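Local structure of putative lipase/esterase (Lactobacillus plantarum WCFS1, 3BXP) at residues 127-130 / 134-137; 72-77 / 87-92; 173-176 / 180-183; 16-21 / 94-99. The protein probably hydrolyses carboxylic esters, as a putative carboxylesterase or lipase of the alpha/beta-hydrolase clan. All coordinates share one frame; numbering follows the deposited sequence.

Contact 1 (127-130 / 134-137); sequences NGVA and ELRT
Val129 and Ala130 run beside Leu135 and Arg136 closely enough that the CA atoms of Val129 and Leu135 stand 5.1 Å apart, the next pair, Ala130 and Arg136, being almost as near. Leu135 turns its CB toward the other backbone, where it rests 3.6 Å from Val129 O and 3.9 Å from Val129 CG1; its CD1 reaches on to the CA and CG2 of Val129. The two side chains cross at about a right angle. Val129 holds CG1 anti to its own nitrogen (chi1 173°), which sets that methyl against Leu135 CB while CG2 meets Leu135 CD1. The contact is a tight connection within the alpha/beta-hydrolase fold: the C-terminal part of helix 118-129, which follows the putative nucleophile elbow, meets the short helix 133-138. Val129 is buried, and its branched side chain suits packing against Leu135 CB, Tyr139 and Leu141. Arg136 has two conformers; the one described bends at chi3 (58°), passing CD 3.2 Å from Ala130 O and bringing NH1 round to the same oxygen. The NH1 to Ala130 O bond is weak at 3.4 Å, and tentative given the second conformer; the oxygen meets the guanidinium at its edge, in plane.

Contact 2 (72-77 / 87-92); sequences NYQLIV and LQQLGA
Gln89 places its amide oxygen against the backbone of the loop: Gln89 OE1 accepts from Gln74 N at 2.7 Å, with an N-H...O angle of 148°. The donor lies in the carbonyl plane, on a lone pair. The same OE1 sits 3.4 Å from Tyr73 CA and 3.5 Å from Gln74 CB, so Tyr73 and Gln74 pack closely against this oxygen. Gln89 can reach because its chain is extended beyond CG, spanning from the helix to the backbone nitrogen of Gln74 in the loop. Its other amide atom, NE2, donates to His14 O, so both ends of this buried amide are used and its flip is fixed. A leucine here would probably leave Gln74 N and His14 O without their partners and let the loop drift from the helix. The side chains of Gln74 and Gln89 cross at a slant, their amide planes 27° apart, but Gln74 NE2 turns the other way to Leu75 O, 3.0 Å off and nearly straight at 171°, a bond local to the loop. Tyr73 touches Gln89 OE1 through its CA and CB; its ring leads away to lie edge-to-face with His49, and its OH is hydrogen-bonded to Pro42 O. Outward from here, strand 67-72 leads into the loop and helix 85-99 follows it, with the Tyr73 ring packed on Ala118 and Val122 of helix 118-129.

Contact 3 (173-176 / 180-183); sequences QITT and LWAA
The indole of Trp181 meets Thr175 at its edge: Thr175 O lies in the ring plane and accepts from Trp181 NE1 at 2.8 Å, with an N-H...O angle of 170°. On the carbonyl side, the donor is tilted 34° from the plane of that group. Arg171 makes a cation-pi contact with the same ring, and tryptophan suits the place because its indole offers both an N-H at the edge and a pi face. Beside the hydrogen bond, Thr175 CG2 packs 3.8 Å from Trp181 CD1, and more loosely on Leu180 CB at 4.4 Å. Thr175 sets OG1 opposite its own nitrogen (chi1 180°), which leaves CG2 to face the tryptophan; OG1 itself is hydrogen-bonded to Asp177 N. Threonine thus supplies a methyl for packing and a hydroxyl for the turn. Leu180 turns its CB toward Thr175, and its side chain also packs on Tyr83 and Tyr139 and on Thr125 of helix 118-129. Thr175 is the first residue to leave helical geometry after helix 168-174, so the indole N-H bonds to the carbonyl of the residue just beyond the helix. The bond spans a short loop in the connection between strands 150-154 and 194-199 of the alpha/beta-hydrolase fold.

Contact 4 (16-21 / 94-99); sequences FQITAY and IDWITT
Ile18 lays its terminal methyl over one face of the Trp96 indole. CD1 stands 3.4 Å above the ring plane, displaced toward the rim, and lies 3.7 Å from the centroid of the six-membered ring, 23° off its normal; this is a CH-pi contact, closest at Trp96 CZ3, 3.5 Å from Ile18 CD1. Ile18 brings CG1 between its backbone nitrogen and carbonyl carbon (chi1 71°), and the extended arm beyond it carries CD1 to the ring. Ala20, two residues on and facing the same side of the strand, meets the indole differently: its CB lies at the edge, near the ring plane, 4.1 Å from Trp96 CH2. A long side chain and a short one suit a ring met over its face by the first and at its edge by the second. Trp96 spans the gap because CG points opposite its own nitrogen (chi1 -178°), and the strand and helix backbones are well separated, with Ile18 and Trp96 CA atoms 10.5 Å apart. An alanine at Trp96 is likely to leave Ile18 CD1 without its aromatic face and to open a gap between strand and helix. Arg7 of strand 2-9 also touches the Trp96 side chain. Such apolar packing of helix 85-99 against the antiparallel edge of the central sheet is the helix-on-sheet layering of an alpha/beta-hydrolase fold.

How the contacts relate
Helix 85-99 joins contacts 2 and 4, whose centres lie 12 Å apart: Phe16 packs its CD1 3.5 Å from Gln89 CG, and Asn72 N probably bonds to Gln17 O, tying the loop's start to strand 16-23. Contact 2 also reaches contact 3, where Ile76 packs on Gln173 and Ile174, while Leu180 is shared ground, meeting Leu87 of contact 2 and Val129 of contact 1. Contacts 3 and 4 are far apart, their centres about 25 Å. Contact 2 adjoins the probable active site, where Tyr73 touches the putative nucleophile elbow; contacts 2 and 3 both lie near a bound HEPES molecule, about 6 Å from the Gln74 side chain and about 7 Å from that of Thr175.

Contact 1 (127-130 / 134-137)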
loop_
_atom_site.group_PDB
_atom_site.type_symbol
_atom_site.label_atom_id
_atom_site.label_comp_id
_atom_site.label_asym_id
_atom_site.label_seq_id
_atom_site.Cartn_x
_atom_site.Cartn_y
_atom_site.Cartn_z
ATOM N N ASN B 127 -2.280 -18.358 -7.687
ATOM C CA ASN B 127 -3.251 -18.006 -6.661
ATOM C C ASN B 127 -4.663 -17.991 -7.264
ATOM O O ASN B 127 -5.668 -18.339 -6.605
ATOM C CB ASN B 127 -2.907 -16.673 -5.982
ATOM C CG ASN B 127 -3.618 -16.512 -4.665
ATOM O OD1 ASN B 127 -3.992 -17.508 -4.024
ATOM N ND2 ASN B 127 -3.858 -15.269 -4.253
ATOM N N GLY B 128 -4.734 -17.615 -8.529
ATOM C CA GLY B 128 -5.996 -17.587 -9.277
ATOM C C GLY B 128 -6.472 -18.918 -9.813
ATOM O O GLY B 128 -7.570 -19.360 -9.566
ATOM N N VAL B 129 -5.608 -19.554 -10.570
ATOM C CA VAL B 129 -5.849 -20.871 -11.145
ATOM C C VAL B 129 -6.082 -22.009 -10.137
ATOM O O VAL B 129 -6.997 -22.810 -10.311
ATOM C CB VAL B 129 -4.653 -21.262 -12.051
ATOM C CG1 VAL B 129 -4.759 -22.708 -12.541
ATOM C CG2 VAL B 129 -4.584 -20.314 -13.220
ATOM N N ALA B 130 -5.233 -22.078 -9.115
ATOM C CA ALA B 130 -5.208 -23.201 -8.163
ATOM C C ALA B 130 -6.416 -23.174 -7.219
ATOM O O ALA B 130 -6.609 -24.136 -6.494
ATOM C CB ALA B 130 -3.876 -23.258 -7.313
ATOM N N GLU B 134 -12.376 -25.260 -12.041
ATOM C CA GLU B 134 -12.430 -25.412 -13.485
ATOM C C GLU B 134 -11.022 -25.203 -14.019
ATOM O O GLU B 134 -10.577 -25.946 -14.893
ATOM C CB GLU B 134 -13.388 -24.397 -14.116
ATOM N N LEU B 135 -10.326 -24.190 -13.487
ATOM C CA LEU B 135 -8.958 -23.878 -13.935
ATOM C C LEU B 135 -7.930 -24.929 -13.470
ATOM O O LEU B 135 -6.971 -25.237 -14.209
ATOM C CB LEU B 135 -8.537 -22.464 -13.515
ATOM C CG LEU B 135 -9.315 -21.314 -14.149
ATOM C CD1 LEU B 135 -8.602 -20.043 -13.841
ATOM C CD2 LEU B 135 -9.462 -21.462 -15.689
ATOM N N ARG B 136 -8.103 -25.491 -12.273
ATOM C CA ARG B 136 -7.244 -26.608 -11.859
ATOM C C ARG B 136 -7.297 -27.743 -12.854
ATOM O O ARG B 136 -6.283 -28.404 -13.149
ATOM C CB ARG B 136 -7.636 -27.140 -10.479
ATOM C CG ARG B 136 -7.282 -26.209 -9.343
ATOM C CD ARG B 136 -7.246 -26.929 -8.019
ATOM N NE ARG B 136 -6.303 -28.041 -7.999
ATOM C CZ ARG B 136 -5.071 -27.973 -7.516
ATOM N NH1 ARG B 136 -4.605 -26.824 -7.027
ATOM N NH2 ARG B 136 -4.294 -29.046 -7.542
ATOM N N THR B 137 -8.489 -27.963 -13.404
ATOM C CA THR B 137 -8.679 -29.104 -14.273
ATOM C C THR B 137 -7.959 -28.787 -15.549
ATOM O O THR B 137 -7.121 -29.548 -16.026
ATOM C CB THR B 137 -10.149 -29.404 -14.557
ATOM O OG1 THR B 137 -10.759 -29.932 -13.377
ATOM C CG2 THR B 137 -10.258 -30.438 -15.662
#

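Contact 2 (72-77 / 87-92)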
loop_
_atom_site.group_PDB
_atom_site.type_symbol
_atom_site.label_atom_id
_atom_site.label_comp_id
_atom_site.label_asym_id
_atom_site.label_seq_id
_atom_site.Cartn_x
_atom_site.Cartn_y
_atom_site.Cartn_z
ATOM N N ASN B 72 12.955 -23.085 -8.730
ATOM C CA ASN B 72 13.467 -22.559 -9.968
ATOM C C ASN B 72 12.582 -22.971 -11.138
ATOM O O ASN B 72 12.852 -23.913 -11.788
ATOM C CB ASN B 72 14.905 -23.045 -10.151
ATOM C CG ASN B 72 15.963 -22.153 -9.451
ATOM O OD1 ASN B 72 15.672 -21.187 -8.742
ATOM N ND2 ASN B 72 17.220 -22.466 -9.721
ATOM N N TYR B 73 11.510 -22.237 -11.332
ATOM C CA TYR B 73 10.422 -22.576 -12.273
ATOM C C TYR B 73 10.915 -22.414 -13.722
ATOM O O TYR B 73 11.920 -21.755 -14.019
ATOM C CB TYR B 73 9.168 -21.723 -11.956
ATOM C CG TYR B 73 9.534 -20.269 -11.989
ATOM C CD1 TYR B 73 9.657 -19.617 -13.200
ATOM C CD2 TYR B 73 9.828 -19.553 -10.816
ATOM C CE1 TYR B 73 10.062 -18.276 -13.285
ATOM C CE2 TYR B 73 10.258 -18.211 -10.884
ATOM C CZ TYR B 73 10.382 -17.586 -12.111
ATOM O OH TYR B 73 10.840 -16.276 -12.171
ATOM N N GLN B 74 10.158 -22.999 -14.636
ATOM C CA GLN B 74 10.474 -22.950 -16.057
ATOM C C GLN B 74 10.788 -21.554 -16.565
ATOM O O GLN B 74 10.000 -20.606 -16.397
ATOM C CB GLN B 74 9.263 -23.478 -16.818
ATOM C CG GLN B 74 9.470 -23.718 -18.241
ATOM C CD GLN B 74 10.511 -24.759 -18.489
ATOM O OE1 GLN B 74 10.386 -25.884 -18.026
ATOM N NE2 GLN B 74 11.557 -24.401 -19.224
ATOM N N LEU B 75 11.858 -21.463 -17.346
ATOM C CA LEU B 75 12.243 -20.205 -17.991
ATOM C C LEU B 75 12.086 -20.364 -19.503
ATOM O O LEU B 75 11.774 -21.464 -20.015
ATOM C CB LEU B 75 13.713 -19.897 -17.716
ATOM C CG LEU B 75 14.097 -19.776 -16.256
ATOM C CD1 LEU B 75 15.611 -19.618 -16.123
ATOM C CD2 LEU B 75 13.269 -18.621 -15.649
ATOM N N ILE B 76 12.329 -19.269 -20.214
ATOM C CA ILE B 76 12.125 -19.273 -21.684
ATOM C C ILE B 76 13.382 -19.812 -22.378
ATOM O O ILE B 76 13.412 -19.932 -23.564
ATOM C CB ILE B 76 11.702 -17.876 -22.271
ATOM C CG1 ILE B 76 12.781 -16.814 -22.103
ATOM C CG2 ILE B 76 10.419 -17.346 -21.682
ATOM C CD1 ILE B 76 12.540 -15.623 -23.035
ATOM N N VAL B 77 14.414 -20.107 -21.603
ATOM C CA VAL B 77 15.710 -20.574 -22.153
ATOM C C VAL B 77 15.515 -21.714 -23.121
ATOM O O VAL B 77 14.667 -22.581 -22.919
ATOM C CB VAL B 77 16.684 -21.007 -21.020
ATOM C CG1 VAL B 77 16.901 -19.828 -20.051
ATOM C CG2 VAL B 77 16.156 -22.257 -20.324
ATOM N N LEU B 87 3.216 -23.445 -13.554
ATOM C CA LEU B 87 2.053 -23.686 -12.673
ATOM C C LEU B 87 2.025 -25.150 -12.166
ATOM O O LEU B 87 1.850 -25.411 -10.973
ATOM C CB LEU B 87 0.736 -23.356 -13.391
ATOM C CG LEU B 87 0.511 -21.931 -13.829
ATOM C CD1 LEU B 87 -0.743 -21.862 -14.692
ATOM C CD2 LEU B 87 0.408 -20.989 -12.629
ATOM N N GLN B 88 2.294 -26.079 -13.082
ATOM C CA GLN B 88 2.368 -27.531 -12.786
ATOM C C GLN B 88 3.533 -27.817 -11.838
ATOM O O GLN B 88 3.391 -28.548 -10.858
ATOM C CB GLN B 88 2.424 -28.336 -14.098
ATOM C CG GLN B 88 1.137 -28.166 -14.903
ATOM C CD GLN B 88 1.169 -28.542 -16.388
ATOM O OE1 GLN B 88 2.202 -28.654 -17.028
ATOM N NE2 GLN B 88 -0.019 -28.658 -16.954
ATOM N N GLN B 89 4.670 -27.159 -12.080
ATOM C CA GLN B 89 5.861 -27.317 -11.220
ATOM C C GLN B 89 5.647 -26.778 -9.810
ATOM O O GLN B 89 6.098 -27.360 -8.844
ATOM C CB GLN B 89 7.052 -26.612 -11.851
ATOM C CG GLN B 89 7.508 -27.191 -13.173
ATOM C CD GLN B 89 8.518 -26.316 -13.927
ATOM O OE1 GLN B 89 8.587 -25.074 -13.775
ATOM N NE2 GLN B 89 9.312 -26.980 -14.780
ATOM N N LEU B 90 4.944 -25.666 -9.713
ATOM C CA LEU B 90 4.643 -25.086 -8.413
ATOM C C LEU B 90 3.662 -26.056 -7.699
ATOM O O LEU B 90 3.828 -26.363 -6.536
ATOM C CB LEU B 90 4.061 -23.702 -8.570
ATOM C CG LEU B 90 3.628 -22.926 -7.325
ATOM C CD1 LEU B 90 4.625 -23.059 -6.138
ATOM C CD2 LEU B 90 3.381 -21.451 -7.685
ATOM N N GLY B 91 2.668 -26.550 -8.426
ATOM C CA GLY B 91 1.806 -27.589 -7.876
ATOM C C GLY B 91 2.545 -28.857 -7.434
ATOM O O GLY B 91 2.222 -29.452 -6.379
ATOM N N ALA B 92 3.470 -29.319 -8.281
ATOM C CA ALA B 92 4.294 -30.484 -7.983
ATOM C C ALA B 92 5.188 -30.243 -6.746
ATOM O O ALA B 92 5.477 -31.167 -5.997
ATOM C CB ALA B 92 5.126 -30.894 -9.199
#

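Contact 3 (173-176 / 180-183)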
loop_
_atom_site.group_PDB
_atom_site.type_symbol
_atom_site.label_atom_id
_atom_site.label_comp_id
_atom_site.label_asym_id
_atom_site.label_seq_id
_atom_site.Cartn_x
_atom_site.Cartn_y
_atom_site.Cartn_z
ATOM N N GLN B 173 6.371 -15.535 -26.152
ATOM C CA GLN B 173 7.371 -16.516 -25.761
ATOM C C GLN B 173 7.089 -17.045 -24.375
ATOM O O GLN B 173 7.189 -18.242 -24.129
ATOM C CB GLN B 173 8.750 -15.928 -25.821
ATOM C CG GLN B 173 9.830 -17.007 -25.624
ATOM C CD GLN B 173 10.097 -17.900 -26.846
ATOM O OE1 GLN B 173 9.913 -17.491 -28.008
ATOM N NE2 GLN B 173 10.619 -19.092 -26.582
ATOM N N ILE B 174 6.670 -16.157 -23.477
ATOM C CA ILE B 174 6.362 -16.572 -22.098
ATOM C C ILE B 174 5.163 -17.494 -22.164
ATOM O O ILE B 174 5.155 -18.548 -21.569
ATOM C CB ILE B 174 6.080 -15.365 -21.157
ATOM C CG1 ILE B 174 7.351 -14.473 -21.023
ATOM C CG2 ILE B 174 5.495 -15.869 -19.801
ATOM C CD1 ILE B 174 7.098 -12.977 -20.709
ATOM N N THR B 175 4.174 -17.103 -22.977
ATOM C CA THR B 175 3.019 -17.962 -23.289
ATOM C C THR B 175 2.087 -17.312 -24.318
ATOM O O THR B 175 1.812 -16.097 -24.283
ATOM C CB THR B 175 2.195 -18.331 -22.009
ATOM O OG1 THR B 175 1.073 -19.159 -22.335
ATOM C CG2 THR B 175 1.649 -17.098 -21.293
ATOM N N THR B 176 1.578 -18.146 -25.194
ATOM C CA THR B 176 0.546 -17.724 -26.157
ATOM C C THR B 176 -0.815 -17.958 -25.541
ATOM O O THR B 176 -1.849 -17.724 -26.164
ATOM C CB THR B 176 0.636 -18.547 -27.424
ATOM O OG1 THR B 176 0.739 -19.928 -27.067
ATOM C CG2 THR B 176 1.844 -18.140 -28.247
ATOM N N LEU B 180 -3.495 -16.427 -19.378
ATOM C CA LEU B 180 -2.511 -16.365 -18.289
ATOM C C LEU B 180 -1.737 -15.087 -18.371
ATOM O O LEU B 180 -0.790 -14.900 -17.615
ATOM C CB LEU B 180 -1.554 -17.545 -18.363
ATOM C CG LEU B 180 -2.217 -18.895 -18.157
ATOM C CD1 LEU B 180 -1.239 -20.057 -18.434
ATOM C CD2 LEU B 180 -2.859 -18.943 -16.792
ATOM N N TRP B 181 -2.102 -14.202 -19.310
ATOM C CA TRP B 181 -1.345 -12.935 -19.419
ATOM C C TRP B 181 -1.490 -12.023 -18.215
ATOM O O TRP B 181 -0.500 -11.446 -17.738
ATOM C CB TRP B 181 -1.706 -12.195 -20.705
ATOM C CG TRP B 181 -1.104 -12.823 -21.873
ATOM C CD1 TRP B 181 -0.159 -13.809 -21.893
ATOM C CD2 TRP B 181 -1.408 -12.527 -23.247
ATOM N NE1 TRP B 181 0.148 -14.149 -23.213
ATOM C CE2 TRP B 181 -0.604 -13.363 -24.048
ATOM C CE3 TRP B 181 -2.290 -11.631 -23.871
ATOM C CZ2 TRP B 181 -0.652 -13.328 -25.438
ATOM C CZ3 TRP B 181 -2.337 -11.603 -25.250
ATOM C CH2 TRP B 181 -1.521 -12.444 -26.016
ATOM N N ALA B 182 -2.730 -11.874 -17.774
ATOM C CA ALA B 182 -3.136 -10.904 -16.757
ATOM C C ALA B 182 -3.657 -11.601 -15.525
ATOM O O ALA B 182 -4.830 -11.994 -15.446
ATOM C CB ALA B 182 -4.176 -9.947 -17.328
ATOM N N ALA B 183 -2.777 -11.765 -14.536
ATOM C CA ALA B 183 -3.093 -12.505 -13.338
ATOM C C ALA B 183 -4.234 -11.884 -12.537
ATOM O O ALA B 183 -4.949 -12.548 -11.845
ATOM C CB ALA B 183 -1.859 -12.656 -12.436
#

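Contact 4 (16-21 / 94-99)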
loop_
_atom_site.group_PDB
_atom_site.type_symbol
_atom_site.label_atom_id
_atom_site.label_comp_id
_atom_site.label_asym_id
_atom_site.label_seq_id
_atom_site.Cartn_x
_atom_site.Cartn_y
_atom_site.Cartn_z
ATOM N N PHE B 16 12.764 -29.561 -13.107
ATOM C CA PHE B 16 13.061 -28.285 -12.471
ATOM C C PHE B 16 13.783 -28.499 -11.169
ATOM O O PHE B 16 13.628 -29.543 -10.523
ATOM C CB PHE B 16 11.800 -27.476 -12.196
ATOM C CG PHE B 16 10.808 -28.170 -11.300
ATOM C CD1 PHE B 16 9.990 -29.172 -11.803
ATOM C CD2 PHE B 16 10.669 -27.803 -9.956
ATOM C CE1 PHE B 16 9.081 -29.814 -11.000
ATOM C CE2 PHE B 16 9.747 -28.463 -9.158
ATOM C CZ PHE B 16 8.952 -29.441 -9.666
ATOM N N GLN B 17 14.573 -27.512 -10.777
ATOM C CA GLN B 17 15.347 -27.621 -9.557
ATOM C C GLN B 17 14.825 -26.803 -8.398
ATOM O O GLN B 17 14.439 -25.636 -8.509
ATOM C CB GLN B 17 16.801 -27.305 -9.819
ATOM C CG GLN B 17 17.469 -28.424 -10.621
ATOM C CD GLN B 17 18.834 -28.035 -11.074
ATOM O OE1 GLN B 17 19.100 -26.856 -11.283
ATOM N NE2 GLN B 17 19.718 -29.020 -11.235
ATOM N N ILE B 18 14.871 -27.458 -7.253
ATOM C CA ILE B 18 14.466 -26.830 -6.018
ATOM C C ILE B 18 15.595 -27.000 -5.006
ATOM O O ILE B 18 16.392 -27.951 -5.086
ATOM C CB ILE B 18 13.193 -27.478 -5.461
ATOM C CG1 ILE B 18 13.514 -28.893 -4.941
ATOM C CG2 ILE B 18 12.050 -27.412 -6.496
ATOM C CD1 ILE B 18 12.342 -29.530 -4.127
ATOM N N THR B 19 15.666 -26.091 -4.053
ATOM C CA THR B 19 16.478 -26.281 -2.836
ATOM C C THR B 19 15.550 -26.110 -1.649
ATOM O O THR B 19 14.878 -25.073 -1.503
ATOM C CB THR B 19 17.622 -25.262 -2.759
ATOM O OG1 THR B 19 18.484 -25.452 -3.882
ATOM C CG2 THR B 19 18.458 -25.416 -1.470
ATOM N N ALA B 20 15.557 -27.103 -0.769
ATOM C CA ALA B 20 14.827 -27.013 0.495
ATOM C C ALA B 20 15.753 -26.693 1.646
ATOM O O ALA B 20 16.857 -27.204 1.763
ATOM C CB ALA B 20 14.070 -28.297 0.805
ATOM N N TYR B 21 15.278 -25.778 2.447
ATOM C CA TYR B 21 15.980 -25.403 3.675
ATOM C C TYR B 21 15.075 -25.752 4.846
ATOM O O TYR B 21 14.100 -25.047 5.134
ATOM C CB TYR B 21 16.261 -23.921 3.659
ATOM C CG TYR B 21 17.074 -23.459 2.484
ATOM C CD1 TYR B 21 18.464 -23.518 2.507
ATOM C CD2 TYR B 21 16.455 -22.978 1.355
ATOM C CE1 TYR B 21 19.201 -23.069 1.428
ATOM C CE2 TYR B 21 17.204 -22.518 0.264
ATOM C CZ TYR B 21 18.572 -22.569 0.332
ATOM O OH TYR B 21 19.290 -22.111 -0.744
ATOM N N ILE B 94 4.513 -28.085 -4.175
ATOM C CA ILE B 94 3.605 -28.143 -3.046
ATOM C C ILE B 94 3.328 -29.627 -2.690
ATOM O O ILE B 94 3.413 -30.041 -1.516
ATOM C CB ILE B 94 2.284 -27.398 -3.319
ATOM C CG1 ILE B 94 2.525 -25.860 -3.399
ATOM C CG2 ILE B 94 1.282 -27.733 -2.234
ATOM C CD1 ILE B 94 1.351 -25.061 -4.041
ATOM N N ASP B 95 3.032 -30.434 -3.694
ATOM C CA ASP B 95 2.843 -31.875 -3.462
ATOM C C ASP B 95 4.071 -32.516 -2.824
ATOM O O ASP B 95 4.014 -33.186 -1.794
ATOM C CB ASP B 95 2.531 -32.531 -4.795
ATOM C CG ASP B 95 2.156 -33.988 -4.675
ATOM O OD1 ASP B 95 3.031 -34.749 -4.309
ATOM O OD2 ASP B 95 1.031 -34.379 -5.011
ATOM N N TRP B 96 5.234 -32.226 -3.391
ATOM C CA TRP B 96 6.465 -32.783 -2.819
ATOM C C TRP B 96 6.641 -32.405 -1.333
ATOM O O TRP B 96 6.946 -33.238 -0.472
ATOM C CB TRP B 96 7.675 -32.374 -3.662
ATOM C CG TRP B 96 8.943 -32.955 -3.150
ATOM C CD1 TRP B 96 9.418 -34.241 -3.344
ATOM C CD2 TRP B 96 9.929 -32.278 -2.348
ATOM N NE1 TRP B 96 10.639 -34.378 -2.707
ATOM C CE2 TRP B 96 10.963 -33.198 -2.091
ATOM C CE3 TRP B 96 10.038 -30.969 -1.835
ATOM C CZ2 TRP B 96 12.100 -32.851 -1.335
ATOM C CZ3 TRP B 96 11.162 -30.641 -1.075
ATOM C CH2 TRP B 96 12.170 -31.583 -0.843
ATOM N N ILE B 97 6.364 -31.147 -1.011
ATOM C CA ILE B 97 6.464 -30.679 0.374
ATOM C C ILE B 97 5.554 -31.525 1.257
ATOM O O ILE B 97 5.959 -31.897 2.349
ATOM C CB ILE B 97 6.134 -29.172 0.482
ATOM C CG1 ILE B 97 7.319 -28.337 -0.079
ATOM C CG2 ILE B 97 5.782 -28.781 1.916
ATOM C CD1 ILE B 97 7.004 -26.919 -0.452
ATOM N N THR B 98 4.336 -31.810 0.800
ATOM C CA THR B 98 3.430 -32.616 1.610
ATOM C C THR B 98 4.016 -33.999 1.883
ATOM O O THR B 98 3.846 -34.551 2.957
ATOM C CB THR B 98 1.972 -32.748 1.056
ATOM O OG1 THR B 98 1.920 -33.512 -0.153
ATOM C CG2 THR B 98 1.346 -31.400 0.852
ATOM N N THR B 99 4.727 -34.562 0.914
ATOM C CA THR B 99 5.253 -35.871 1.072
ATOM C C THR B 99 6.380 -35.811 2.110
ATOM O O THR B 99 6.734 -36.845 2.655
ATOM C CB THR B 99 5.771 -36.526 -0.257
ATOM O OG1 THR B 99 6.952 -35.866 -0.693
ATOM C CG2 THR B 99 4.696 -36.508 -1.377
#